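PDB 1TIS: thymidylate synthase, which catalyses the reductive methylation of dUMP to dTMP, using 5,10-methylenetetrahydrofolate as both carbon donor and reductant and releasing dihydrofolate. Local coordinates for residues V178-F181 and L182-F186; K149-A152 and L153-H157; W36-K40 and G41-V45. All blocks are in the same frame, centred on the assembly; numbering follows the deposited sequence.

Along the chain, contact 3 (36-45) comes first, contact 2 (149-157) second and contact 1 (178-186) last. Contacts 1 and 3 both reach the large mixed sheet, one at the end of strand 168-179 and the other at the end of strand 33-37; their centres lie about 17 Å apart. Helix 184-202 begins in contact 1, and further along it packs on contact 3. Contact 2 leads into strand 157-164, the antiparallel partner of strand 168-179, and its centre is also about 17 Å from that of contact 1. Contacts 1 and 2 hold residues probably used in catalysis and dUMP binding, whereas contact 3, about 29 Å from contact 2 between centres, is structural packing.

Contact 1: residues V178-F181 and L182-F186; sequences VDVF and LGLPF
The carboxylate of D179 is met on a face by the backbone of L182, whose N lies 3.2 Å from D179 OD1, about 75° out of the carboxylate plane. The N-H still points almost straight at the oxygen, with 166° at the hydrogen. The F181 ring meets the same amide only obliquely, its bulk leading off to Q225 and C226. In D179, CG lies anti to N (chi1 -177°), on the carbonyl side, and the short carboxylate reaches forward to the amide of L182.

The backbone of D179 does the rest. Its O accepts a weak bond from G183 N at 2.6 Å and a straighter one from L184 N at 3.3 Å, two amides gripping one carbonyl at the start of a helix. Glycine suits the N-cap at 183, since a CB here would point at D179 O, the atom its own N bonds to. P185 fits the first helical turn, where an amide hydrogen is not needed, and its CD rests 3.4 Å from V180 O.

L184 makes the apolar part of the contact. It divides its methyls: CD2 runs alongside V180 CG1 at 3.7 Å, and CD1 lies across V178 CG1 at 4.0 Å.

This turn is the strand-to-helix link of a beta-alpha-beta unit, carrying strand 168-179 into helix 184-202. V178 and D179 probably contribute to a dUMP site shared between the two subunits, and D179 also to the folate site. V178 and V180 hydrogen-bond and pack on the parallel strand 205-219, while helix 3-12 covers V180 and P185.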
loop_
_atom_site.group_PDB
_atom_site.type_symbol
_atom_site.label_atom_id
_atom_site.label_comp_id
_atom_site.label_asym_id
_atom_site.label_seq_id
_atom_site.Cartn_x
_atom_site.Cartn_y
_atom_site.Cartn_z
ATOM N N VAL A 178 5.837 -10.124 6.140
ATOM C CA VAL A 178 4.920 -11.146 6.592
ATOM C C VAL A 178 5.653 -12.417 6.881
ATOM O O VAL A 178 6.629 -12.746 6.206
ATOM C CB VAL A 178 3.855 -11.559 5.588
ATOM C CG1 VAL A 178 2.587 -11.480 6.428
ATOM C CG2 VAL A 178 3.809 -10.753 4.289
ATOM N N ASP A 179 5.218 -13.159 7.883
ATOM C CA ASP A 179 5.801 -14.456 8.172
ATOM C C ASP A 179 4.803 -15.434 7.586
ATOM O O ASP A 179 3.909 -15.846 8.329
ATOM C CB ASP A 179 5.925 -14.657 9.705
ATOM C CG ASP A 179 6.602 -15.962 10.146
ATOM O OD1 ASP A 179 6.591 -16.939 9.379
ATOM O OD2 ASP A 179 7.145 -15.987 11.266
ATOM N N VAL A 180 4.887 -15.865 6.337
ATOM C CA VAL A 180 3.868 -16.772 5.793
ATOM C C VAL A 180 3.646 -18.017 6.624
ATOM O O VAL A 180 2.501 -18.364 6.814
ATOM C CB VAL A 180 4.201 -17.250 4.423
ATOM C CG1 VAL A 180 2.976 -17.827 3.816
ATOM C CG2 VAL A 180 4.565 -16.109 3.532
ATOM N N PHE A 181 4.704 -18.596 7.209
ATOM C CA PHE A 181 4.658 -19.770 8.081
ATOM C C PHE A 181 3.628 -19.478 9.184
ATOM O O PHE A 181 2.542 -20.064 9.244
ATOM C CB PHE A 181 6.106 -19.938 8.601
ATOM C CG PHE A 181 6.766 -21.230 9.134
ATOM C CD1 PHE A 181 6.089 -22.410 9.436
ATOM C CD2 PHE A 181 8.155 -21.191 9.334
ATOM C CE1 PHE A 181 6.811 -23.503 9.907
ATOM C CE2 PHE A 181 8.859 -22.295 9.801
ATOM C CZ PHE A 181 8.189 -23.461 10.088
ATOM N N LEU A 182 3.872 -18.460 10.013
ATOM C CA LEU A 182 3.020 -18.263 11.176
ATOM C C LEU A 182 2.465 -16.880 11.382
ATOM O O LEU A 182 2.185 -16.462 12.501
ATOM C CB LEU A 182 3.816 -18.699 12.402
ATOM C CG LEU A 182 3.343 -19.965 13.071
ATOM C CD1 LEU A 182 4.358 -20.390 14.080
ATOM C CD2 LEU A 182 2.022 -19.730 13.761
ATOM N N GLY A 183 2.280 -16.140 10.319
ATOM C CA GLY A 183 1.778 -14.783 10.455
ATOM C C GLY A 183 0.521 -14.615 9.631
ATOM O O GLY A 183 -0.614 -14.520 10.120
ATOM N N LEU A 184 0.790 -14.769 8.332
ATOM C CA LEU A 184 -0.175 -14.552 7.283
ATOM C C LEU A 184 -1.467 -15.262 7.550
ATOM O O LEU A 184 -2.477 -14.591 7.341
ATOM C CB LEU A 184 0.379 -14.992 5.927
ATOM C CG LEU A 184 -0.304 -14.563 4.636
ATOM C CD1 LEU A 184 -0.603 -13.049 4.680
ATOM C CD2 LEU A 184 0.581 -15.041 3.449
ATOM N N PRO A 185 -1.581 -16.496 8.044
ATOM C CA PRO A 185 -2.863 -16.987 8.575
ATOM C C PRO A 185 -3.675 -16.110 9.546
ATOM O O PRO A 185 -4.865 -15.858 9.260
ATOM C CB PRO A 185 -2.456 -18.312 9.111
ATOM C CG PRO A 185 -1.628 -18.789 7.929
ATOM C CD PRO A 185 -0.713 -17.619 7.685
ATOM N N PHE A 186 -3.085 -15.540 10.619
ATOM C CA PHE A 186 -3.815 -14.666 11.541
ATOM C C PHE A 186 -4.271 -13.401 10.805
ATOM O O PHE A 186 -5.317 -12.823 11.114
ATOM C CB PHE A 186 -2.878 -14.362 12.691
ATOM C CG PHE A 186 -3.368 -13.570 13.929
ATOM C CD1 PHE A 186 -3.355 -12.159 13.935
ATOM C CD2 PHE A 186 -3.695 -14.240 15.116
ATOM C CE1 PHE A 186 -3.649 -11.447 15.091
ATOM C CE2 PHE A 186 -3.986 -13.524 16.266
ATOM C CZ PHE A 186 -3.962 -12.137 16.254
#

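Contact 2: residues K149-A152 and L153-H157; sequences KYMA and LPPCH
A152 is the bend between M151 and L153: its compact backbone (phi -44°, psi -57°) separates two extended residues and brings M151 C to within 3.4 Å of L153 N. Beyond L153 the chain straightens through P154 and P155, both in the polyproline region, where their rings fix phi and hold the segment stiff. The two segments exchange no backbone hydrogen bond across this bend, and their polar groups look elsewhere. A152 O accepts a bond from Q94 NE2, and A152 also pairs through its backbone with L105. A small alanine suits a buried bend, since little has to be fitted around its CB.

The prolines belong to the Pro-Pro-Cys-His motif of thymidylate synthases, in which C156 is the probable nucleophile; its N is hydrogen-bonded to Y109 OH. H157 then opens strand 157-164, its ring meeting that of Y109.

Side-chain contact between the segments rests chiefly on M151. With chi1 at -61°, its CG stands beside the backbone N, and from there the chain runs out extended, carrying the sulfur to the two prolines. SD lies 3.9 Å from P155 CD and 4.1 Å from P154 CA, and the M151 and P155 side chains cross at about a right angle. A long, flexible, apolar chain can reach the rigid prolines while also packing on P107, I108 and Q112. L153 sends its side chain away from the first segment, and its apolar branches pack on Y109. P154 faces the dimer partner, packing on R137 of the second subunit, an arginine that probably binds dUMP.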
loop_
_atom_site.group_PDB
_atom_site.type_symbol
_atom_site.label_atom_id
_atom_site.label_comp_id
_atom_site.label_asym_id
_atom_site.label_seq_id
_atom_site.Cartn_x
_atom_site.Cartn_y
_atom_site.Cartn_z
ATOM N N LYS A 149 8.023 6.690 16.434
ATOM C CA LYS A 149 8.865 6.824 17.594
ATOM C C LYS A 149 8.293 6.371 18.878
ATOM O O LYS A 149 9.102 5.893 19.650
ATOM C CB LYS A 149 9.323 8.249 17.775
ATOM C CG LYS A 149 10.526 8.334 16.855
ATOM C CD LYS A 149 11.612 7.282 17.210
ATOM C CE LYS A 149 12.513 6.856 16.022
ATOM N NZ LYS A 149 11.857 5.981 15.050
ATOM N N TYR A 150 6.986 6.428 19.105
ATOM C CA TYR A 150 6.484 5.936 20.362
ATOM C C TYR A 150 5.795 4.547 20.318
ATOM O O TYR A 150 5.035 4.162 21.229
ATOM C CB TYR A 150 5.534 6.975 20.897
ATOM C CG TYR A 150 5.980 8.410 20.796
ATOM C CD1 TYR A 150 7.189 8.785 21.305
ATOM C CD2 TYR A 150 5.175 9.320 20.186
ATOM C CE1 TYR A 150 7.626 10.077 21.207
ATOM C CE2 TYR A 150 5.596 10.623 20.082
ATOM C CZ TYR A 150 6.821 10.988 20.587
ATOM O OH TYR A 150 7.287 12.280 20.438
ATOM N N MET A 151 6.003 3.706 19.306
ATOM C CA MET A 151 5.248 2.493 19.272
ATOM C C MET A 151 6.150 1.302 19.577
ATOM O O MET A 151 7.290 1.254 19.105
ATOM C CB MET A 151 4.611 2.336 17.883
ATOM C CG MET A 151 3.612 3.325 17.274
ATOM S SD MET A 151 3.356 3.031 15.493
ATOM C CE MET A 151 2.883 4.598 14.839
ATOM N N ALA A 152 5.613 0.343 20.353
ATOM C CA ALA A 152 6.182 -0.993 20.574
ATOM C C ALA A 152 6.720 -1.715 19.333
ATOM O O ALA A 152 7.851 -2.185 19.261
ATOM C CB ALA A 152 5.126 -1.929 21.179
ATOM N N LEU A 153 5.862 -1.887 18.339
ATOM C CA LEU A 153 6.161 -2.524 17.064
ATOM C C LEU A 153 5.472 -1.620 16.041
ATOM O O LEU A 153 4.243 -1.448 16.105
ATOM C CB LEU A 153 5.574 -3.968 17.088
ATOM C CG LEU A 153 5.311 -4.894 15.869
ATOM C CD1 LEU A 153 5.143 -6.295 16.436
ATOM C CD2 LEU A 153 4.036 -4.567 15.102
ATOM N N PRO A 154 6.174 -0.957 15.125
ATOM C CA PRO A 154 5.533 -0.190 14.047
ATOM C C PRO A 154 4.662 -1.180 13.267
ATOM O O PRO A 154 5.044 -2.361 13.202
ATOM C CB PRO A 154 6.722 0.404 13.290
ATOM C CG PRO A 154 7.811 -0.609 13.532
ATOM C CD PRO A 154 7.620 -0.992 14.992
ATOM N N PRO A 155 3.484 -0.827 12.732
ATOM C CA PRO A 155 2.483 -1.774 12.234
ATOM C C PRO A 155 3.057 -2.639 11.142
ATOM O O PRO A 155 3.834 -2.104 10.374
ATOM C CB PRO A 155 1.343 -0.910 11.745
ATOM C CG PRO A 155 1.503 0.347 12.550
ATOM C CD PRO A 155 3.021 0.530 12.495
ATOM N N CYS A 156 2.828 -3.940 11.039
ATOM C CA CYS A 156 3.282 -4.633 9.836
ATOM C C CYS A 156 2.145 -4.430 8.836
ATOM O O CYS A 156 2.400 -4.200 7.646
ATOM C CB CYS A 156 3.518 -6.152 10.051
ATOM S SG CYS A 156 4.886 -6.609 11.159
ATOM N N HIS A 157 0.872 -4.468 9.270
ATOM C CA HIS A 157 -0.212 -4.191 8.339
ATOM C C HIS A 157 -0.542 -2.696 8.493
ATOM O O HIS A 157 -1.036 -2.242 9.543
ATOM C CB HIS A 157 -1.443 -5.090 8.630
ATOM C CG HIS A 157 -1.809 -5.517 10.050
ATOM N ND1 HIS A 157 -1.158 -6.377 10.800
ATOM C CD2 HIS A 157 -2.922 -5.120 10.770
ATOM C CE1 HIS A 157 -1.828 -6.511 11.929
ATOM N NE2 HIS A 157 -2.882 -5.760 11.916
#

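Contact 3: residues W36-K40 and G41-V45; sequences WDLTK and GFPAV
W36 and P43 meet where strand 33-37 leaves the large sheet, and the chain between them folds through two overlapping beta-turns. K40 N bonds to D37 O at 3.2 Å, and G41 N makes a weak bond to L38 O at 3.1 Å, one residue further on.

The tight side is apolar and buried. With CG beside its backbone N (chi1 -66°), the W36 side chain sets out toward the second segment, and CD1 makes its nearest approach, 3.3 Å from P43 CB; the two side chains cross at about a right angle. L38 touches P43 at another atom, its CG 4.0 Å from P43 CD. Proline suits this place because its rigid ring presents carbon to both side chains and needs no amide partner. W36 and L38 both lie between helix 184-202 and strand 205-219: W36 packs on I188, L209 and F211, and L38 on V195, H196 and L209.

The outer side is looser. D37, T39 and K40 are exposed, polar residues suited to solvent, and they touch the second segment little; K40 leads away, with just its CB near G41 N. D37 OD1 lies close to D208 OD1, a pair of like charges.

G41 joins the two sides. Its positive phi of 109° is readily adopted by a residue with no side chain, and with the backbone in this conformation G41 O faces L38, where L38 CA makes a CA-H...O contact with it at 3.2 Å.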
loop_
_atom_site.group_PDB
_atom_site.type_symbol
_atom_site.label_atom_id
_atom_site.label_comp_id
_atom_site.label_asym_id
_atom_site.label_seq_id
_atom_site.Cartn_x
_atom_site.Cartn_y
_atom_site.Cartn_z
ATOM N N TRP A 36 -9.229 -13.194 -2.686
ATOM C CA TRP A 36 -10.124 -14.205 -2.120
ATOM C C TRP A 36 -11.567 -13.838 -2.350
ATOM O O TRP A 36 -11.914 -12.677 -2.154
ATOM C CB TRP A 36 -10.029 -14.368 -0.585
ATOM C CG TRP A 36 -8.721 -14.906 -0.059
ATOM C CD1 TRP A 36 -8.494 -16.245 0.036
ATOM C CD2 TRP A 36 -7.656 -14.132 0.281
ATOM N NE1 TRP A 36 -7.256 -16.328 0.427
ATOM C CE2 TRP A 36 -6.714 -15.098 0.585
ATOM C CE3 TRP A 36 -7.345 -12.793 0.363
ATOM C CZ2 TRP A 36 -5.435 -14.712 0.976
ATOM C CZ3 TRP A 36 -6.075 -12.422 0.748
ATOM C CH2 TRP A 36 -5.124 -13.371 1.052
ATOM N N ASP A 37 -12.430 -14.776 -2.718
ATOM C CA ASP A 37 -13.846 -14.467 -2.864
ATOM C C ASP A 37 -14.484 -14.942 -1.586
ATOM O O ASP A 37 -14.585 -16.152 -1.389
ATOM C CB ASP A 37 -14.516 -15.216 -4.024
ATOM C CG ASP A 37 -14.505 -14.442 -5.329
ATOM O OD1 ASP A 37 -15.315 -13.507 -5.445
ATOM O OD2 ASP A 37 -13.702 -14.787 -6.208
ATOM N N LEU A 38 -14.941 -14.062 -0.711
ATOM C CA LEU A 38 -15.579 -14.542 0.502
ATOM C C LEU A 38 -16.949 -15.160 0.225
ATOM O O LEU A 38 -17.514 -15.862 1.081
ATOM C CB LEU A 38 -15.719 -13.406 1.494
ATOM C CG LEU A 38 -14.425 -12.953 2.155
ATOM C CD1 LEU A 38 -13.569 -12.100 1.245
ATOM C CD2 LEU A 38 -14.796 -12.108 3.329
ATOM N N THR A 39 -17.455 -14.878 -1.001
ATOM C CA THR A 39 -18.710 -15.401 -1.543
ATOM C C THR A 39 -18.607 -16.915 -1.658
ATOM O O THR A 39 -19.567 -17.645 -1.398
ATOM C CB THR A 39 -19.050 -14.829 -2.976
ATOM O OG1 THR A 39 -17.930 -14.094 -3.502
ATOM C CG2 THR A 39 -20.321 -13.999 -2.895
ATOM N N LYS A 40 -17.422 -17.388 -2.037
ATOM C CA LYS A 40 -17.212 -18.804 -2.129
ATOM C C LYS A 40 -16.599 -19.350 -0.831
ATOM O O LYS A 40 -15.748 -20.254 -0.831
ATOM C CB LYS A 40 -16.345 -19.053 -3.364
ATOM C CG LYS A 40 -17.152 -19.935 -4.302
ATOM C CD LYS A 40 -17.357 -21.317 -3.648
ATOM C CE LYS A 40 -18.594 -22.064 -4.137
ATOM N NZ LYS A 40 -19.822 -21.453 -3.658
ATOM N N GLY A 41 -17.039 -18.797 0.305
ATOM C CA GLY A 41 -16.624 -19.304 1.592
ATOM C C GLY A 41 -15.686 -18.381 2.343
ATOM O O GLY A 41 -15.114 -17.417 1.818
ATOM N N PHE A 42 -15.527 -18.705 3.623
ATOM C CA PHE A 42 -14.705 -17.895 4.498
ATOM C C PHE A 42 -13.245 -18.280 4.382
ATOM O O PHE A 42 -12.891 -19.304 4.959
ATOM C CB PHE A 42 -15.243 -18.103 5.908
ATOM C CG PHE A 42 -14.513 -17.401 7.021
ATOM C CD1 PHE A 42 -14.697 -16.050 7.216
ATOM C CD2 PHE A 42 -13.690 -18.143 7.825
ATOM C CE1 PHE A 42 -14.037 -15.422 8.245
ATOM C CE2 PHE A 42 -13.035 -17.519 8.847
ATOM C CZ PHE A 42 -13.205 -16.166 9.060
ATOM N N PRO A 43 -12.316 -17.547 3.778
ATOM C CA PRO A 43 -11.008 -18.061 3.450
ATOM C C PRO A 43 -10.128 -18.497 4.620
ATOM O O PRO A 43 -9.110 -19.120 4.315
ATOM C CB PRO A 43 -10.409 -16.946 2.651
ATOM C CG PRO A 43 -10.867 -15.717 3.398
ATOM C CD PRO A 43 -12.331 -16.091 3.628
ATOM N N ALA A 44 -10.414 -18.300 5.924
ATOM C CA ALA A 44 -9.404 -18.596 6.952
ATOM C C ALA A 44 -9.005 -20.053 7.119
ATOM O O ALA A 44 -9.627 -20.923 7.739
ATOM C CB ALA A 44 -9.819 -18.137 8.332
ATOM N N VAL A 45 -7.858 -20.213 6.481
ATOM C CA VAL A 45 -7.143 -21.461 6.363
ATOM C C VAL A 45 -6.737 -21.886 7.781
ATOM O O VAL A 45 -6.081 -21.143 8.518
ATOM C CB VAL A 45 -5.886 -21.265 5.445
ATOM C CG1 VAL A 45 -5.643 -22.624 4.790
ATOM C CG2 VAL A 45 -6.029 -20.191 4.359
#